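Local coordinates for probable chemoreceptor (Methyl-accepting chemotaxis) transmembrane protein (Rhizobium meliloti, PDB 6D8V) that probably senses quaternary ammonium compounds outside the cell through its ligand-binding sensory domain and so guides bacterial chemotaxis, at residues I172-L177 against L209-Y214. Sequence-based numbering, arbitrary orientation.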
# COMPACT_ATOMS: atom_id res chain seq x y z
N ILE A 172 -3.60 -2.40 0.38
CA ILE A 172 -3.97 -2.05 -0.98
C ILE A 172 -3.33 -3.09 -1.89
O ILE A 172 -2.09 -3.17 -1.97
CB ILE A 172 -3.51 -0.64 -1.37
CG1 ILE A 172 -4.01 0.40 -0.36
CG2 ILE A 172 -3.99 -0.29 -2.76
CD1 ILE A 172 -3.64 1.83 -0.71
N SER A 173 -4.15 -3.90 -2.54
CA SER A 173 -3.63 -4.90 -3.45
C SER A 173 -3.03 -4.22 -4.67
O SER A 173 -3.54 -3.20 -5.15
CB SER A 173 -4.74 -5.86 -3.87
OG SER A 173 -5.55 -5.31 -4.88
N LEU A 174 -1.93 -4.78 -5.17
CA LEU A 174 -1.33 -4.21 -6.36
C LEU A 174 -2.28 -4.25 -7.55
O LEU A 174 -2.12 -3.47 -8.49
CB LEU A 174 -0.02 -4.93 -6.68
CG LEU A 174 1.28 -4.29 -6.20
CD1 LEU A 174 1.12 -3.65 -4.86
CD2 LEU A 174 2.39 -5.35 -6.15
N ALA A 175 -3.28 -5.15 -7.51
CA ALA A 175 -4.31 -5.19 -8.54
C ALA A 175 -5.26 -4.01 -8.43
O ALA A 175 -5.59 -3.38 -9.44
CB ALA A 175 -5.08 -6.50 -8.45
N ALA A 176 -5.71 -3.70 -7.21
CA ALA A 176 -6.56 -2.53 -7.00
C ALA A 176 -5.92 -1.27 -7.58
O ALA A 176 -6.61 -0.45 -8.21
CB ALA A 176 -6.84 -2.34 -5.51
N LEU A 177 -4.62 -1.07 -7.35
CA LEU A 177 -3.94 0.08 -7.94
C LEU A 177 -4.02 0.04 -9.46
O LEU A 177 -4.43 1.02 -10.10
CB LEU A 177 -2.48 0.12 -7.49
CG LEU A 177 -2.14 0.49 -6.05
CD1 LEU A 177 -0.63 0.56 -5.90
CD2 LEU A 177 -2.78 1.82 -5.68
N LEU A 209 7.10 -7.83 -13.58
CA LEU A 209 7.87 -6.68 -13.11
C LEU A 209 7.46 -6.18 -11.72
O LEU A 209 8.20 -5.39 -11.13
CB LEU A 209 7.75 -5.51 -14.09
CG LEU A 209 8.58 -5.65 -15.38
CD1 LEU A 209 8.29 -4.52 -16.36
CD2 LEU A 209 10.05 -5.68 -15.04
N LEU A 210 6.32 -6.61 -11.20
CA LEU A 210 5.85 -6.03 -9.95
C LEU A 210 6.82 -6.34 -8.81
O LEU A 210 7.40 -7.42 -8.74
CB LEU A 210 4.46 -6.54 -9.61
CG LEU A 210 3.41 -6.07 -10.61
CD1 LEU A 210 2.08 -6.75 -10.40
CD2 LEU A 210 3.27 -4.57 -10.51
N MET A 211 7.00 -5.35 -7.92
CA MET A 211 7.78 -5.54 -6.71
C MET A 211 9.28 -5.50 -7.00
O MET A 211 10.10 -5.45 -6.07
CB MET A 211 7.41 -6.86 -6.04
CG MET A 211 6.21 -6.79 -5.12
SD MET A 211 5.86 -8.38 -4.34
CE MET A 211 7.47 -8.78 -3.67
N LYS A 212 9.65 -5.56 -8.28
CA LYS A 212 11.04 -5.44 -8.68
C LYS A 212 11.41 -3.97 -8.86
O LYS A 212 10.55 -3.12 -9.10
CB LYS A 212 11.30 -6.21 -9.97
CG LYS A 212 11.03 -7.69 -9.86
CD LYS A 212 11.56 -8.45 -11.07
CE LYS A 212 11.44 -9.97 -10.91
NZ LYS A 212 10.05 -10.47 -11.01
N GLU A 213 12.71 -3.68 -8.73
CA GLU A 213 13.19 -2.32 -8.88
C GLU A 213 13.31 -1.94 -10.35
O GLU A 213 13.65 -2.76 -11.20
CB GLU A 213 14.55 -2.14 -8.19
CG GLU A 213 15.07 -0.71 -8.22
CD GLU A 213 16.29 -0.51 -7.34
OE1 GLU A 213 16.94 -1.51 -6.98
OE2 GLU A 213 16.60 0.66 -7.02
N TYR A 214 13.00 -0.69 -10.64
CA TYR A 214 13.12 -0.20 -12.01
C TYR A 214 14.58 -0.24 -12.44
O TYR A 214 15.46 0.26 -11.74
CB TYR A 214 12.56 1.21 -12.12
CG TYR A 214 12.51 1.75 -13.52
CD1 TYR A 214 13.61 2.41 -14.06
CD2 TYR A 214 11.38 1.59 -14.31
CE1 TYR A 214 13.57 2.91 -15.35
CE2 TYR A 214 11.33 2.08 -15.60
CZ TYR A 214 12.43 2.74 -16.12
OH TYR A 214 12.39 3.22 -17.40
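L174 meets L210 and M211 through one methyl group, a compact example of how a tight turn can present two neighbouring side chains to a single apolar partner. The CB bonds of L174 and L210 each point at the opposing segment, so these two leucines face each other, whereas that of M211 runs across the gap and its chain reaches the same methyl through CG. The CD2 methyl of L174 lies 4.2 Å from L210 CB, and L210 CD1 and CD2 each come within about 4.5 Å of it, so the methyl rests against the flank of the L210 side chain. On M211 it touches the middle of the chain: L174 CD2 is 4.2 Å from M211 CG, while the sulfur atom is farther off. Seen from L174 CD2, the two partner carbons are roughly 70° apart. The turn at chi3 (52°) carries CE away from L174.

The two partners are the central residues of a type II beta turn from L209 to K212, closed by the bond from K212 N to L209 O (3.2 Å). M211 takes the left-handed backbone conformation (phi 77°) usual at the third position of such a turn. L174, in turn, begins a helix just after S173, the N-cap, whose OG accepts from A176 N at 2.8 Å. No hydrogen bond crosses the contact, which is small and wholly apolar.

The M211 side chain is about 11 Å from the bound 1,1-dimethyl-prolinium. T150 of strand 149-160 touches both L174 and M211, and P139 also packs on M211. The contact joins the ligand-binding module to the second module, which carries the four-stranded sheet and is probably the membrane-proximal one. It lies where strand 163-173 passes into helix 174-183, against the loop between strand 191-195 and helix 219-228.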